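Cellulase (Xanthomonas axonopodis pv. citri, PDB 4W7W) probably hydrolyses beta-1,4-glucan chains of cellulose as a family 5 glycoside hydrolase built on an (alpha/beta)8 barrel, and is caught here with cello-oligosaccharide bound. Local coordinates at residues Leu68-Trp72 against Glu73-Pro77; Val237-Ser240 against Asp241-Gln245. All coordinates share one frame; numbering follows the deposited sequence.

Contact 1 of 2, residues Leu68-Trp72 against Glu73-Pro77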
loop_
_atom_site.group_PDB
_atom_site.type_symbol
_atom_site.label_atom_id
_atom_site.label_comp_id
_atom_site.label_asym_id
_atom_site.label_seq_id
_atom_site.Cartn_x
_atom_site.Cartn_y
_atom_site.Cartn_z
ATOM N N LEU A 68 -5.894 -0.458 3.491
ATOM C CA LEU A 68 -6.794 0.597 3.919
ATOM C C LEU A 68 -6.064 1.938 3.956
ATOM O O LEU A 68 -5.405 2.274 4.942
ATOM C CB LEU A 68 -7.353 0.280 5.297
ATOM C CG LEU A 68 -8.393 1.261 5.817
ATOM C CD1 LEU A 68 -9.706 1.096 5.061
ATOM C CD2 LEU A 68 -8.608 1.091 7.310
ATOM N N PRO A 69 -6.170 2.709 2.868
ATOM C CA PRO A 69 -5.643 4.080 2.890
ATOM C C PRO A 69 -6.376 4.941 3.912
ATOM O O PRO A 69 -7.595 4.882 4.015
ATOM C CB PRO A 69 -5.967 4.588 1.478
ATOM C CG PRO A 69 -6.024 3.349 0.634
ATOM C CD PRO A 69 -6.662 2.326 1.531
ATOM N N PHE A 70 -5.619 5.764 4.624
ATOM C CA PHE A 70 -6.190 6.821 5.446
ATOM C C PHE A 70 -5.146 7.924 5.559
ATOM O O PHE A 70 -3.981 7.742 5.190
ATOM C CB PHE A 70 -6.629 6.321 6.827
ATOM C CG PHE A 70 -5.506 5.783 7.644
ATOM C CD1 PHE A 70 -5.161 4.465 7.518
ATOM C CD2 PHE A 70 -4.783 6.584 8.507
ATOM C CE1 PHE A 70 -4.131 3.917 8.234
ATOM C CE2 PHE A 70 -3.720 6.057 9.221
ATOM C CZ PHE A 70 -3.403 4.718 9.094
ATOM N N LEU A 71 -5.585 9.098 5.998
ATOM C CA LEU A 71 -4.683 10.257 6.030
ATOM C C LEU A 71 -4.054 10.500 7.379
ATOM O O LEU A 71 -4.717 10.501 8.438
ATOM C CB LEU A 71 -5.398 11.541 5.652
ATOM C CG LEU A 71 -6.011 11.563 4.257
ATOM C CD1 LEU A 71 -6.533 12.954 3.978
ATOM C CD2 LEU A 71 -4.993 11.142 3.204
ATOM N N TRP A 72 -2.753 10.769 7.337
ATOM C CA TRP A 72 -2.003 11.196 8.505
ATOM C C TRP A 72 -2.691 12.370 9.200
ATOM O O TRP A 72 -2.849 12.385 10.415
ATOM C CB TRP A 72 -0.583 11.548 8.045
ATOM C CG TRP A 72 0.423 11.786 9.116
ATOM C CD1 TRP A 72 0.233 11.817 10.470
ATOM C CD2 TRP A 72 1.803 12.071 8.892
ATOM N NE1 TRP A 72 1.417 12.118 11.098
ATOM C CE2 TRP A 72 2.400 12.262 10.154
ATOM C CE3 TRP A 72 2.588 12.194 7.740
ATOM C CZ2 TRP A 72 3.747 12.579 10.294
ATOM C CZ3 TRP A 72 3.919 12.530 7.875
ATOM C CH2 TRP A 72 4.486 12.711 9.145
ATOM N N GLU A 73 -3.137 13.349 8.419
ATOM C CA GLU A 73 -3.744 14.549 8.976
ATOM C C GLU A 73 -5.059 14.283 9.681
ATOM O O GLU A 73 -5.456 15.061 10.558
ATOM C CB GLU A 73 -3.982 15.577 7.881
ATOM C CG GLU A 73 -2.725 16.046 7.162
ATOM C CD GLU A 73 -2.316 15.200 5.961
ATOM O OE1 GLU A 73 -2.810 14.068 5.772
ATOM O OE2 GLU A 73 -1.435 15.659 5.203
ATOM N N ARG A 74 -5.760 13.213 9.275
ATOM C CA ARG A 74 -7.033 12.868 9.885
ATOM C C ARG A 74 -6.859 12.007 11.129
ATOM O O ARG A 74 -7.662 12.138 12.064
ATOM C CB ARG A 74 -7.962 12.199 8.864
ATOM C CG ARG A 74 -8.390 13.173 7.785
ATOM C CD ARG A 74 -9.341 12.579 6.752
ATOM N NE ARG A 74 -9.774 13.634 5.840
ATOM C CZ ARG A 74 -9.986 13.502 4.535
ATOM N NH1 ARG A 74 -9.888 12.332 3.923
ATOM N NH2 ARG A 74 -10.318 14.578 3.833
ATOM N N VAL A 75 -5.817 11.164 11.178
ATOM C CA VAL A 75 -5.595 10.367 12.373
ATOM C C VAL A 75 -4.766 11.096 13.424
ATOM O O VAL A 75 -4.829 10.751 14.603
ATOM C CB VAL A 75 -4.983 8.993 12.011
ATOM C CG1 VAL A 75 -3.486 9.071 11.780
ATOM C CG2 VAL A 75 -5.321 7.952 13.063
ATOM N N GLN A 76 -3.985 12.091 13.007
ATOM C CA GLN A 76 -3.110 12.843 13.925
ATOM C C GLN A 76 -3.143 14.295 13.510
ATOM O O GLN A 76 -2.292 14.732 12.742
ATOM C CB GLN A 76 -1.677 12.294 13.922
ATOM C CG GLN A 76 -0.848 12.848 15.066
ATOM C CD GLN A 76 0.609 12.397 15.041
ATOM O OE1 GLN A 76 1.197 12.188 13.974
ATOM N NE2 GLN A 76 1.200 12.232 16.202
ATOM N N PRO A 77 -4.134 15.054 14.027
ATOM C CA PRO A 77 -4.363 16.409 13.520
ATOM C C PRO A 77 -3.305 17.449 13.878
ATOM O O PRO A 77 -3.307 18.533 13.299
ATOM C CB PRO A 77 -5.726 16.801 14.113
ATOM C CG PRO A 77 -6.342 15.555 14.603
ATOM C CD PRO A 77 -5.261 14.559 14.837
#
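Leu-71 and Arg-74 lie alongside one another and form the dense side of this turn. CD1 of Leu-71 sits 3.3 Å above one face of the Arg-74 guanidinium, offset toward its rim and 3.4 Å from NH1. Arg-74 is extended from CG to NE, carrying the planar group out beside that methyl. All three guanidinium nitrogens are hydrogen-bonded to backbone oxygens of the earlier segment 32-40: NE to Pro-40, NH1 to Ala-32 and Phe-34, NH2 to Lys-38. Here the second strand of the (beta/alpha)8 barrel, 65-70, passes into the short helix 72-75. O of the N-cap residue Leu-71 accepts from Val-75 N at 3.0 Å and weakly from Arg-74 N. Trp-72 NE1 donates to Gln-76 OE1 (2.9 Å, N-H...O 161°), in both the indole and carbonyl planes; ring and amide are 30° apart. NE2 of that amide hydrogen-bonds Gly-81 O and Asp-132 OD2, so both its ends are held. Phe-70 CE2 meets Val-75 CG1 edge-on at 4.0 Å. The more solvent-accessible side is that of Glu-73: its chain bends at chi2 (88°), bringing OE1 within 3.6 Å of Leu-71 CB, yet OE1 is hydrogen-bonded by Asn-111 ND2 and OE2 by Ser-116 N.

Contact 2 of 2, residues Val237-Ser240 against Asp241-Gln245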
loop_
_atom_site.group_PDB
_atom_site.type_symbol
_atom_site.label_atom_id
_atom_site.label_comp_id
_atom_site.label_asym_id
_atom_site.label_seq_id
_atom_site.Cartn_x
_atom_site.Cartn_y
_atom_site.Cartn_z
ATOM N N VAL A 237 -4.148 2.130 -20.283
ATOM C CA VAL A 237 -3.357 1.454 -21.300
ATOM C C VAL A 237 -2.298 0.632 -20.624
ATOM O O VAL A 237 -1.676 1.076 -19.637
ATOM C CB VAL A 237 -2.681 2.480 -22.209
ATOM C CG1 VAL A 237 -1.707 1.821 -23.184
ATOM C CG2 VAL A 237 -3.738 3.264 -22.957
ATOM N N CYS A 238 -2.105 -0.572 -21.124
ATOM C CA CYS A 238 -0.925 -1.343 -20.795
ATOM C C CYS A 238 -0.079 -1.317 -22.035
ATOM O O CYS A 238 -0.548 -1.666 -23.120
ATOM C CB CYS A 238 -1.309 -2.747 -20.379
ATOM S SG CYS A 238 -2.511 -2.756 -19.010
ATOM N N THR A 239 1.167 -0.870 -21.903
ATOM C CA THR A 239 1.970 -0.593 -23.090
ATOM C C THR A 239 2.338 -1.840 -23.874
ATOM O O THR A 239 2.633 -1.733 -25.049
ATOM C CB THR A 239 3.234 0.196 -22.743
ATOM O OG1 THR A 239 4.001 -0.521 -21.778
ATOM C CG2 THR A 239 2.857 1.577 -22.231
ATOM N N SER A 240 2.308 -3.006 -23.240
ATOM C CA SER A 240 2.394 -4.277 -23.945
ATOM C C SER A 240 1.705 -5.344 -23.125
ATOM O O SER A 240 1.337 -5.104 -21.977
ATOM C CB SER A 240 3.835 -4.704 -24.193
ATOM O OG SER A 240 4.368 -5.316 -23.026
ATOM N N ASP A 241 1.582 -6.531 -23.712
ATOM C CA ASP A 241 0.971 -7.654 -23.010
ATOM C C ASP A 241 1.917 -8.358 -22.038
ATOM O O ASP A 241 1.524 -9.320 -21.409
ATOM C CB ASP A 241 0.298 -8.637 -23.982
ATOM C CG ASP A 241 1.245 -9.293 -24.944
ATOM O OD1 ASP A 241 2.462 -9.289 -24.690
ATOM O OD2 ASP A 241 0.751 -9.844 -25.967
ATOM N N SER A 242 3.145 -7.856 -21.892
ATOM C CA SER A 242 4.143 -8.456 -21.008
ATOM C C SER A 242 4.855 -7.462 -20.103
ATOM O O SER A 242 5.750 -7.853 -19.348
ATOM C CB SER A 242 5.177 -9.204 -21.837
ATOM O OG SER A 242 5.846 -8.321 -22.716
ATOM N N VAL A 243 4.460 -6.198 -20.162
ATOM C CA VAL A 243 5.232 -5.153 -19.488
ATOM C C VAL A 243 5.204 -5.260 -17.967
ATOM O O VAL A 243 6.161 -4.889 -17.301
ATOM C CB VAL A 243 4.817 -3.743 -19.948
ATOM C CG1 VAL A 243 3.389 -3.391 -19.561
ATOM C CG2 VAL A 243 5.794 -2.692 -19.466
ATOM N N GLY A 244 4.102 -5.746 -17.408
ATOM C CA GLY A 244 4.018 -5.873 -15.957
ATOM C C GLY A 244 5.081 -6.775 -15.373
ATOM O O GLY A 244 5.831 -6.366 -14.486
ATOM N N GLN A 245 5.151 -8.014 -15.856
ATOM C CA GLN A 245 6.179 -8.932 -15.360
ATOM C C GLN A 245 7.569 -8.393 -15.649
ATOM O O GLN A 245 8.455 -8.495 -14.802
ATOM C CB GLN A 245 5.987 -10.375 -15.837
ATOM C CG GLN A 245 6.180 -10.615 -17.319
ATOM C CD GLN A 245 7.623 -10.838 -17.738
ATOM O OE1 GLN A 245 8.519 -11.025 -16.910
ATOM N NE2 GLN A 245 7.849 -10.841 -19.043
#
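Ser-240 turns its hydroxyl along the chain toward the backbone N-H of Ser-242. Starting at its CB, the nearest atom across the contact is the adjoining Asp-241 N. One bond further, OG stands between the backbone N and the carbonyl carbon (chi1 81°), turned toward the backbone of the residues that follow. There it accepts from Ser-242 N at 3.0 Å, and the N-H...O angle of 162° makes the bond nearly straight. The same OG lies 3.5 Å from Val-243 CB, against the base of that side chain. The valine also meets Thr-239: the two side chains cross at about a right angle, with OG1 of Thr-239 3.6 Å from Val-243 CG2 and 3.7 Å from CG1. Val-243 is buried and touches Leu-227, whereas Thr-239 is exposed. Ser-242 holds the N-cap position but makes no capping bond with its side chain; its OG is hydrogen-bonded with Glu-246 OE2. The side chain of Asp-241 points away from 237-240, and its OD2 forms a salt bridge with Lys-277 NZ. A serine OG accepting from the N-H two residues on defines an ST turn, here leading from the loop after strand 219-226 into barrel helix 243-258.

Overall arrangement
Contacts 1 and 2 lie on opposite sides of the chain's centre, their own centres about 33 Å apart and their nearest atoms about 21 Å apart. Contact 1 is buried, its centre about 14 Å from the chain's centre; the centre of contact 2, a surface turn, is about 21 Å from it. Bound sugar lies between them: the side chain of Arg-74 is about 8 Å from a beta-D-glucopyranose, and that of Thr-239 about 10 Å from an alpha-D-glucopyranose. No residue of either contact is in the glycan pockets, but Phe-34, whose carbonyl Arg-74 holds, lines one. Segment 237-240 follows in sequence Tyr-226, Asp-230, Tyr-231 and Ser-232 of the other, and its Cys-238 is disulfide-bonded to Cys-275.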